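Side-chain contacts in molybdopterin adenylyltransferase (PDB 4XCW), which probably activates molybdopterin by transferring the adenylyl group of ATP to it, a late step in the biosynthesis of the molybdenum cofactor: residues E47-A50 and L55-K58; P99-L104 and E146-A151. All blocks are in the same frame, centred on the assembly; numbering follows the deposited sequence.

Contact 1: E47-A50 and L55-K58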
loop_
_atom_site.group_PDB
_atom_site.type_symbol
_atom_site.label_atom_id
_atom_site.label_comp_id
_atom_site.label_asym_id
_atom_site.label_seq_id
_atom_site.Cartn_x
_atom_site.Cartn_y
_atom_site.Cartn_z
ATOM N N GLU B 47 20.648 3.992 19.614
ATOM C CA GLU B 47 21.835 3.584 18.876
ATOM C C GLU B 47 21.919 4.314 17.548
ATOM O O GLU B 47 20.909 4.493 16.870
ATOM C CB GLU B 47 21.836 2.075 18.623
ATOM C CG GLU B 47 22.205 1.234 19.823
ATOM C CD GLU B 47 22.464 -0.214 19.455
ATOM O OE1 GLU B 47 22.809 -1.000 20.363
ATOM O OE2 GLU B 47 22.326 -0.563 18.263
ATOM N N ILE B 48 23.125 4.734 17.193
ATOM C CA ILE B 48 23.396 5.274 15.870
ATOM C C ILE B 48 24.030 4.174 15.036
ATOM O O ILE B 48 25.041 3.598 15.428
ATOM C CB ILE B 48 24.336 6.494 15.919
ATOM C CG1 ILE B 48 23.825 7.522 16.927
ATOM C CG2 ILE B 48 24.479 7.118 14.535
ATOM C CD1 ILE B 48 24.659 8.792 16.982
ATOM N N VAL B 49 23.432 3.880 13.891
ATOM C CA VAL B 49 23.905 2.791 13.044
ATOM C C VAL B 49 24.120 3.268 11.608
ATOM O O VAL B 49 23.320 4.037 11.075
ATOM C CB VAL B 49 22.909 1.608 13.080
ATOM C CG1 VAL B 49 23.290 0.530 12.078
ATOM C CG2 VAL B 49 22.865 1.026 14.477
ATOM N N ALA B 50 25.216 2.827 10.996
ATOM C CA ALA B 50 25.519 3.178 9.610
ATOM C C ALA B 50 24.441 2.668 8.651
ATOM O O ALA B 50 23.692 1.746 8.974
ATOM C CB ALA B 50 26.881 2.629 9.215
ATOM N N LEU B 55 23.635 -4.299 9.482
ATOM C CA LEU B 55 23.845 -3.626 10.758
ATOM C C LEU B 55 22.535 -3.096 11.325
ATOM O O LEU B 55 22.284 -3.180 12.528
ATOM C CB LEU B 55 24.851 -2.483 10.605
ATOM C CG LEU B 55 26.321 -2.894 10.558
ATOM C CD1 LEU B 55 27.219 -1.669 10.470
ATOM C CD2 LEU B 55 26.666 -3.741 11.773
ATOM N N ILE B 56 21.690 -2.547 10.464
ATOM C CA ILE B 56 20.393 -2.066 10.922
ATOM C C ILE B 56 19.506 -3.230 11.368
ATOM O O ILE B 56 18.821 -3.143 12.387
ATOM C CB ILE B 56 19.692 -1.250 9.833
ATOM C CG1 ILE B 56 20.538 -0.018 9.501
ATOM C CG2 ILE B 56 18.285 -0.849 10.279
ATOM C CD1 ILE B 56 19.787 1.072 8.774
ATOM N N GLU B 57 19.538 -4.330 10.623
ATOM C CA GLU B 57 18.774 -5.516 11.013
ATOM C C GLU B 57 19.217 -6.005 12.384
ATOM O O GLU B 57 18.396 -6.256 13.259
ATOM C CB GLU B 57 18.938 -6.639 9.990
ATOM C CG GLU B 57 18.339 -6.337 8.628
ATOM C CD GLU B 57 18.501 -7.487 7.658
ATOM O OE1 GLU B 57 18.806 -8.612 8.112
ATOM O OE2 GLU B 57 18.316 -7.264 6.442
ATOM N N LYS B 58 20.528 -6.144 12.561
ATOM C CA LYS B 58 21.077 -6.604 13.830
ATOM C C LYS B 58 20.683 -5.707 14.992
ATOM O O LYS B 58 20.384 -6.189 16.078
ATOM C CB LYS B 58 22.598 -6.697 13.739
ATOM C CG LYS B 58 23.093 -7.904 12.968
ATOM C CD LYS B 58 24.609 -7.935 12.926
ATOM C CE LYS B 58 25.123 -9.220 12.299
ATOM N NZ LYS B 58 26.605 -9.211 12.179
#
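V49 meets residues 55-58 through one methyl, CG1, and the closest packing of the contact gathers round it. CG1 of V49 lies 3.7 Å from CB of L55 and 3.8 Å from CG1 of I56, the two standing roughly at right angles as seen from the methyl, so one branch of the valine bridges two consecutive helical residues. The torsion explains the reach: with CG1 anti to the backbone N (chi1 173°), this methyl is carried toward the helix. I56 uses the CG1 of its longer branch, which also lies 3.7 Å from the carbonyl O of A50; no hydrogen bond joins the two segments, so their attachment is apolar and van der Waals in kind.

The packing slackens toward solvent. L55 is exposed and gives V49 only the root of its side chain, while its CD1 comes within 4.5 Å of CB of A50, a marginal touch where the strand has already passed into loop.

The connection is the short strand-to-helix turn of an alpha/beta fold, closing the last residues of strand 42-49 against the first turns of helix 53-66. On the buried side I56 also touches L11 and A13 of strand 6-13 and T86 and A89 of helix 86-93. Earlier in the strand, E47 makes a salt bridge to K62 and a hydrogen bond to S59, both later in the helix. Strand 42-49 is outermost in the sheet of this chain, with strand 6-13 its parallel neighbour, and helix 53-66 packs beside helix 86-93.

Contact 2: P99-L104 and E146-A151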
loop_
_atom_site.group_PDB
_atom_site.type_symbol
_atom_site.label_atom_id
_atom_site.label_comp_id
_atom_site.label_asym_id
_atom_site.label_seq_id
_atom_site.Cartn_x
_atom_site.Cartn_y
_atom_site.Cartn_z
ATOM N N PRO B 99 0.628 -2.175 6.748
ATOM C CA PRO B 99 0.599 -1.165 5.684
ATOM C C PRO B 99 -0.167 0.100 6.073
ATOM O O PRO B 99 0.081 1.151 5.489
ATOM C CB PRO B 99 -0.098 -1.888 4.522
ATOM C CG PRO B 99 -0.785 -3.050 5.130
ATOM C CD PRO B 99 0.046 -3.455 6.308
ATOM N N GLY B 100 -1.078 -0.004 7.034
ATOM C CA GLY B 100 -1.864 1.144 7.460
ATOM C C GLY B 100 -1.026 2.267 8.043
ATOM O O GLY B 100 -1.371 3.445 7.908
ATOM N N PHE B 101 0.081 1.910 8.688
ATOM C CA PHE B 101 0.989 2.919 9.229
ATOM C C PHE B 101 1.659 3.688 8.109
ATOM O O PHE B 101 1.690 4.910 8.135
ATOM C CB PHE B 101 2.062 2.289 10.114
ATOM C CG PHE B 101 1.630 2.049 11.533
ATOM C CD1 PHE B 101 1.025 0.857 11.897
ATOM C CD2 PHE B 101 1.846 3.009 12.508
ATOM C CE1 PHE B 101 0.640 0.626 13.209
ATOM C CE2 PHE B 101 1.462 2.786 13.821
ATOM C CZ PHE B 101 0.854 1.592 14.171
ATOM N N GLY B 102 2.205 2.969 7.136
ATOM C CA GLY B 102 2.827 3.603 5.981
ATOM C C GLY B 102 1.871 4.515 5.233
ATOM O O GLY B 102 2.242 5.602 4.782
ATOM N N GLU B 103 0.626 4.072 5.100
ATOM C CA GLU B 103 -0.394 4.878 4.440
ATOM C C GLU B 103 -0.653 6.183 5.182
ATOM O O GLU B 103 -0.671 7.263 4.579
ATOM C CB GLU B 103 -1.691 4.080 4.318
ATOM C CG GLU B 103 -1.597 2.951 3.316
ATOM C CD GLU B 103 -2.691 1.919 3.478
ATOM O OE1 GLU B 103 -3.566 2.088 4.365
ATOM O OE2 GLU B 103 -2.664 0.930 2.718
ATOM N N LEU B 104 -0.843 6.084 6.490
ATOM C CA LEU B 104 -1.194 7.254 7.279
ATOM C C LEU B 104 -0.023 8.224 7.394
ATOM O O LEU B 104 -0.222 9.433 7.377
ATOM C CB LEU B 104 -1.675 6.843 8.673
ATOM C CG LEU B 104 -2.072 8.013 9.581
ATOM C CD1 LEU B 104 -3.152 8.845 8.920
ATOM C CD2 LEU B 104 -2.522 7.521 10.959
ATOM N N GLU B 146 2.327 12.304 16.335
ATOM C CA GLU B 146 1.003 12.779 16.726
ATOM C C GLU B 146 -0.082 12.033 15.950
ATOM O O GLU B 146 -1.144 11.713 16.489
ATOM C CB GLU B 146 0.880 14.290 16.505
ATOM C CG GLU B 146 -0.463 14.861 16.939
ATOM C CD GLU B 146 -0.491 16.377 16.921
ATOM O OE1 GLU B 146 0.580 16.992 16.733
ATOM O OE2 GLU B 146 -1.586 16.953 17.090
ATOM N N ALA B 147 0.210 11.725 14.693
ATOM C CA ALA B 147 -0.750 11.060 13.828
ATOM C C ALA B 147 -0.897 9.575 14.138
ATOM O O ALA B 147 -2.012 9.054 14.127
ATOM C CB ALA B 147 -0.355 11.241 12.375
ATOM N N VAL B 148 0.217 8.892 14.396
ATOM C CA VAL B 148 0.174 7.432 14.509
ATOM C C VAL B 148 0.076 6.917 15.939
ATOM O O VAL B 148 -0.400 5.804 16.155
ATOM C CB VAL B 148 1.407 6.757 13.852
ATOM C CG1 VAL B 148 1.512 7.146 12.384
ATOM C CG2 VAL B 148 2.687 7.087 14.606
ATOM N N PHE B 149 0.513 7.709 16.913
ATOM C CA PHE B 149 0.518 7.217 18.289
ATOM C C PHE B 149 -0.850 6.775 18.846
ATOM O O PHE B 149 -0.895 5.832 19.638
ATOM C CB PHE B 149 1.112 8.246 19.248
ATOM C CG PHE B 149 1.348 7.695 20.627
ATOM C CD1 PHE B 149 2.476 6.941 20.896
ATOM C CD2 PHE B 149 0.427 7.899 21.639
ATOM C CE1 PHE B 149 2.691 6.416 22.157
ATOM C CE2 PHE B 149 0.636 7.374 22.902
ATOM C CZ PHE B 149 1.772 6.634 23.157
ATOM N N PRO B 150 -1.961 7.445 18.459
ATOM C CA PRO B 150 -3.235 6.975 19.022
ATOM C C PRO B 150 -3.565 5.500 18.760
ATOM O O PRO B 150 -4.437 4.962 19.435
ATOM C CB PRO B 150 -4.261 7.884 18.344
ATOM C CG PRO B 150 -3.524 9.171 18.172
ATOM C CD PRO B 150 -2.130 8.746 17.777
ATOM N N ALA B 151 -2.866 4.855 17.828
ATOM C CA ALA B 151 -3.109 3.447 17.532
ATOM C C ALA B 151 -2.073 2.537 18.184
ATOM O O ALA B 151 -2.200 1.314 18.150
ATOM C CB ALA B 151 -3.131 3.215 16.017
#
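F101 and V148 approach each other at about a right angle. The CD2-CE2 side of the phenyl ring receives the valine at its branch point, with CE2 of F101 4.0 Å from CB of V148, in an oblique approach; CG1 of V148 lies slightly farther off, 4.2 Å from CD2 of F101. The ring gets there because CG is anti to the carbonyl carbon (chi1 -84°), a turn that brings its far end closer to the opposite helix than the direction of CB alone would.

One helical turn on, the CB of L104 is directed toward the other helix, and CG is anti to the backbone N (chi1 -180°). The CD2 methyl of L104 is nearest to the backbone, 3.6 Å from O of A147, with CG1 of V148 the more distant side-chain neighbour at 4.3 Å. Such helix-to-helix packing belongs to the alpha/beta fold of the molybdopterin-binding domain: helices 99-110 and 138-148 meet, and F101 also touches L130 and I132 of strand 129-134 in the sheet. On the subunit side, F101 packs on L118 of the second subunit, A151 on P114 of that subunit, and E103 forms a salt bridge with R106 of the second subunit.

How the contacts relate
Both contacts are small, partly buried and apolar, without a hydrogen bond between their segments, yet they lie on opposite sides of the chain's centre, about 24 Å apart between centres and 17 Å between nearest atoms. They share no helix or strand. Contact 1 is local, joining an edge strand to the helix that follows it, and lies farther out, with one exposed residue among the four that touch; no other subunit reaches its segments. Contact 2 spans 41 intervening residues, sets helix against helix, brings in an aromatic ring and borders the subunit interface. Contact 1 rests on aliphatic branches alone, whereas contact 2, nearer the centre of the chain, combines aliphatic branches with a phenyl ring.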